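Local coordinates for protein (aminopeptidase) (Ochrobactrum anthropi, PDB 1B65) that probably cleaves N-terminal L-amino acids from peptides and hydrolyses D-alanine esters and amides, as a serine aminopeptidase with a variant Ntn hydrolase fold, at residues 9-20 against 333-344. Sequence-based numbering, arbitrary orientation.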
loop_
_atom_site.group_PDB
_atom_site.type_symbol
_atom_site.label_atom_id
_atom_site.label_comp_id
_atom_site.label_asym_id
_atom_site.label_seq_id
_atom_site.Cartn_x
_atom_site.Cartn_y
_atom_site.Cartn_z
ATOM N N LYS A 9 24.458 34.716 10.255
ATOM C CA LYS A 9 24.303 33.573 9.319
ATOM C C LYS A 9 23.241 33.922 8.274
ATOM O O LYS A 9 22.045 33.902 8.525
ATOM C CB LYS A 9 23.931 32.256 10.000
ATOM C CG LYS A 9 25.079 31.354 10.423
ATOM C CD LYS A 9 24.940 29.931 9.894
ATOM C CE LYS A 9 25.450 28.875 10.858
ATOM N NZ LYS A 9 26.834 28.443 10.517
ATOM N N PRO A 10 23.706 34.239 7.079
ATOM C CA PRO A 10 22.807 34.388 5.941
ATOM C C PRO A 10 22.149 33.014 5.718
ATOM O O PRO A 10 22.782 31.988 5.963
ATOM C CB PRO A 10 23.716 34.638 4.753
ATOM C CG PRO A 10 25.025 34.041 5.149
ATOM C CD PRO A 10 25.118 34.257 6.640
ATOM N N ARG A 11 20.937 33.031 5.194
ATOM C CA ARG A 11 20.278 31.777 4.770
ATOM C C ARG A 11 20.303 31.805 3.258
ATOM O O ARG A 11 20.827 32.790 2.677
ATOM C CB ARG A 11 18.863 31.703 5.356
ATOM C CG ARG A 11 18.881 31.645 6.884
ATOM C CD ARG A 11 17.432 31.684 7.400
ATOM N NE ARG A 11 16.854 30.323 7.287
ATOM C CZ ARG A 11 15.529 30.149 7.519
ATOM N NH1 ARG A 11 14.776 31.188 7.813
ATOM N NH2 ARG A 11 15.040 28.924 7.442
ATOM N N ALA A 12 19.741 30.824 2.535
ATOM C CA ALA A 12 19.873 30.810 1.091
ATOM C C ALA A 12 19.327 32.078 0.450
ATOM O O ALA A 12 19.962 32.584 -0.468
ATOM C CB ALA A 12 19.194 29.622 0.409
ATOM N N ARG A 13 18.159 32.584 0.876
ATOM C CA ARG A 13 17.615 33.779 0.236
ATOM C C ARG A 13 18.578 34.955 0.390
ATOM O O ARG A 13 18.628 35.811 -0.491
ATOM C CB ARG A 13 16.267 34.214 0.820
ATOM C CG ARG A 13 15.168 33.271 0.338
ATOM C CD ARG A 13 13.832 33.662 1.013
ATOM N NE ARG A 13 12.863 32.621 0.657
ATOM C CZ ARG A 13 11.790 32.819 -0.067
ATOM N NH1 ARG A 13 11.500 34.051 -0.489
ATOM N NH2 ARG A 13 10.983 31.802 -0.323
ATOM N N ASP A 14 19.274 35.047 1.503
ATOM C CA ASP A 14 20.234 36.116 1.745
ATOM C C ASP A 14 21.378 36.150 0.755
ATOM O O ASP A 14 21.986 37.215 0.564
ATOM C CB ASP A 14 20.811 35.927 3.158
ATOM C CG ASP A 14 19.709 36.083 4.188
ATOM O OD1 ASP A 14 18.999 37.106 4.082
ATOM O OD2 ASP A 14 19.539 35.221 5.068
ATOM N N LEU A 15 21.736 35.029 0.139
ATOM C CA LEU A 15 22.822 34.947 -0.826
ATOM C C LEU A 15 22.387 35.258 -2.245
ATOM O O LEU A 15 23.194 35.166 -3.193
ATOM C CB LEU A 15 23.446 33.544 -0.801
ATOM C CG LEU A 15 24.056 33.077 0.526
ATOM C CD1 LEU A 15 24.690 31.701 0.317
ATOM C CD2 LEU A 15 25.075 34.072 1.033
ATOM N N GLY A 16 21.105 35.575 -2.422
ATOM C CA GLY A 16 20.602 35.870 -3.755
ATOM C C GLY A 16 20.066 34.658 -4.502
ATOM O O GLY A 16 19.820 34.789 -5.705
ATOM N N LEU A 17 19.956 33.489 -3.842
ATOM C CA LEU A 17 19.403 32.340 -4.594
ATOM C C LEU A 17 17.954 32.687 -4.901
ATOM O O LEU A 17 17.286 33.326 -4.065
ATOM C CB LEU A 17 19.526 31.033 -3.821
ATOM C CG LEU A 17 20.844 30.280 -4.024
ATOM C CD1 LEU A 17 22.028 31.114 -3.564
ATOM C CD2 LEU A 17 20.820 28.975 -3.244
ATOM N N PRO A 18 17.477 32.354 -6.087
ATOM C CA PRO A 18 16.181 32.755 -6.574
ATOM C C PRO A 18 14.987 31.980 -6.056
ATOM O O PRO A 18 14.232 31.428 -6.846
ATOM C CB PRO A 18 16.271 32.579 -8.101
ATOM C CG PRO A 18 17.295 31.509 -8.273
ATOM C CD PRO A 18 18.252 31.614 -7.115
ATOM N N PHE A 19 14.782 31.977 -4.746
ATOM C CA PHE A 19 13.625 31.300 -4.220
ATOM C C PHE A 19 12.325 32.072 -4.363
ATOM O O PHE A 19 12.024 33.223 -4.270
ATOM C CB PHE A 19 13.823 30.917 -2.747
ATOM C CG PHE A 19 14.682 29.679 -2.688
ATOM C CD1 PHE A 19 14.177 28.452 -3.090
ATOM C CD2 PHE A 19 15.995 29.739 -2.267
ATOM C CE1 PHE A 19 14.957 27.306 -3.061
ATOM C CE2 PHE A 19 16.769 28.606 -2.207
ATOM C CZ PHE A 19 16.276 27.374 -2.614
ATOM N N THR A 20 11.310 31.329 -4.615
ATOM C CA THR A 20 10.019 30.839 -4.599
ATOM C C THR A 20 9.195 31.510 -3.499
ATOM O O THR A 20 9.518 31.456 -2.319
ATOM C CB THR A 20 10.201 29.327 -4.220
ATOM O OG1 THR A 20 11.312 29.304 -3.301
ATOM C CG2 THR A 20 10.605 28.448 -5.370
ATOM N N GLU A 333 12.485 21.973 -1.276
ATOM C CA GLU A 333 13.705 22.365 -1.953
ATOM C C GLU A 333 14.445 23.464 -1.182
ATOM O O GLU A 333 15.660 23.335 -0.989
ATOM C CB GLU A 333 13.403 22.913 -3.347
ATOM C CG GLU A 333 14.654 23.323 -4.107
ATOM C CD GLU A 333 14.323 23.952 -5.449
ATOM O OE1 GLU A 333 13.160 24.290 -5.671
ATOM O OE2 GLU A 333 15.211 24.105 -6.301
ATOM N N GLU A 334 13.714 24.501 -0.717
ATOM C CA GLU A 334 14.432 25.522 0.057
ATOM C C GLU A 334 14.960 25.027 1.388
ATOM O O GLU A 334 16.080 25.418 1.808
ATOM C CB GLU A 334 13.525 26.759 0.223
ATOM C CG GLU A 334 14.267 27.873 1.024
ATOM C CD GLU A 334 13.467 29.163 0.963
ATOM O OE1 GLU A 334 12.372 29.262 0.403
ATOM O OE2 GLU A 334 13.971 30.198 1.480
ATOM N N ALA A 335 14.330 24.113 2.098
ATOM C CA ALA A 335 14.791 23.549 3.350
ATOM C C ALA A 335 16.096 22.773 3.122
ATOM O O ALA A 335 17.040 22.929 3.889
ATOM C CB ALA A 335 13.685 22.656 3.956
ATOM N N VAL A 336 16.177 22.001 2.024
ATOM C CA VAL A 336 17.417 21.301 1.706
ATOM C C VAL A 336 18.566 22.289 1.434
ATOM O O VAL A 336 19.669 22.141 1.989
ATOM C CB VAL A 336 17.221 20.369 0.511
ATOM C CG1 VAL A 336 18.548 19.799 -0.001
ATOM C CG2 VAL A 336 16.329 19.153 0.895
ATOM N N VAL A 337 18.308 23.301 0.607
ATOM C CA VAL A 337 19.364 24.275 0.301
ATOM C C VAL A 337 19.752 25.049 1.554
ATOM O O VAL A 337 20.938 25.236 1.878
ATOM C CB VAL A 337 18.983 25.185 -0.882
ATOM C CG1 VAL A 337 20.134 26.161 -1.152
ATOM C CG2 VAL A 337 18.792 24.331 -2.152
ATOM N N ASN A 338 18.770 25.434 2.395
ATOM C CA ASN A 338 19.087 26.117 3.643
ATOM C C ASN A 338 20.007 25.275 4.502
ATOM O O ASN A 338 20.929 25.839 5.148
ATOM C CB ASN A 338 17.766 26.393 4.428
ATOM C CG ASN A 338 17.131 27.708 4.070
ATOM O OD1 ASN A 338 15.930 27.959 4.370
ATOM N ND2 ASN A 338 17.846 28.587 3.383
ATOM N N ALA A 339 19.819 23.956 4.534
ATOM C CA ALA A 339 20.694 23.106 5.356
ATOM C C ALA A 339 22.145 23.181 4.871
ATOM O O ALA A 339 23.073 23.195 5.713
ATOM C CB ALA A 339 20.228 21.625 5.282
ATOM N N MET A 340 22.345 23.169 3.560
ATOM C CA MET A 340 23.698 23.226 3.011
ATOM C C MET A 340 24.335 24.591 3.281
ATOM O O MET A 340 25.539 24.635 3.562
ATOM C CB MET A 340 23.653 23.013 1.500
ATOM C CG MET A 340 23.190 21.583 1.204
ATOM S SD MET A 340 23.183 21.382 -0.598
ATOM C CE MET A 340 24.881 21.174 -0.969
ATOM N N ILE A 341 23.523 25.638 3.178
ATOM C CA ILE A 341 24.076 26.998 3.430
ATOM C C ILE A 341 24.434 27.194 4.892
ATOM O O ILE A 341 25.405 27.929 5.184
ATOM C CB ILE A 341 23.027 28.027 2.972
ATOM C CG1 ILE A 341 22.833 28.004 1.455
ATOM C CG2 ILE A 341 23.376 29.465 3.448
ATOM C CD1 ILE A 341 24.118 27.900 0.650
ATOM N N ALA A 342 23.613 26.659 5.809
ATOM C CA ALA A 342 23.813 26.823 7.224
ATOM C C ALA A 342 24.926 25.923 7.766
ATOM O O ALA A 342 25.408 26.221 8.876
ATOM C CB ALA A 342 22.535 26.484 8.018
ATOM N N ALA A 343 25.239 24.823 7.090
ATOM C CA ALA A 343 26.233 23.871 7.588
ATOM C C ALA A 343 27.650 24.443 7.629
ATOM O O ALA A 343 27.991 25.385 6.918
ATOM C CB ALA A 343 26.289 22.599 6.726
ATOM N N GLU A 344 28.473 23.880 8.504
ATOM C CA GLU A 344 29.884 24.224 8.628
ATOM C C GLU A 344 30.752 22.978 8.456
ATOM O O GLU A 344 30.330 21.866 8.811
ATOM C CB GLU A 344 30.157 24.779 10.040
ATOM C CG GLU A 344 29.349 26.060 10.283
ATOM C CD GLU A 344 29.211 26.363 11.764
ATOM O OE1 GLU A 344 28.598 25.543 12.502
ATOM O OE2 GLU A 344 29.708 27.426 12.188
HETATM O O HOH W 1 25.245 30.657 6.522
HETATM O O HOH W 2 16.487 30.908 2.529
#
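Glu334 meets Phe19 and Arg13 in turn along its length. Its CB lies over one face of the Phe19 ring, 3.9 Å from the ring centroid and 23° off the normal, a CH-pi contact. CG leaves anti to the backbone N (chi1 -179°) and the chain stays extended, so CG sits over the ring centre and the carboxylate stacks, offset, over the CB-bearing end of the ring, the two planes 10° apart. At the tip the Arg13 guanidinium arrives side-on: NE donates to Glu334 OE2 at 2.8 Å and Arg13 NH2 to Glu334 OE1 at 3.0 Å, each oxygen accepting with its syn lone pair and lying near the guanidinium plane. Arg200 and Asn27 also bind this buried carboxylate, which should hold its rotation and probably favour the ionised form. Farther along, Val337 CG1 touches Leu17 CD2 at 3.6 Å, Ala12 CB packs against both Val337 CG1 and Ile341 CG1, and Leu15 CD1 and Ile341 CD1 meet tip to tip at 3.9 Å. A water bridges Pro10 O and Ile341 O; beyond it Lys9 NZ donates to Ala342 O at 3.1 Å. Segment 9-20 thus packs along the last turns of helix 322-342, with helix 361-370 touching Leu15, Leu17 and Ile341, and strand 194-204 meeting Arg11 and Glu334.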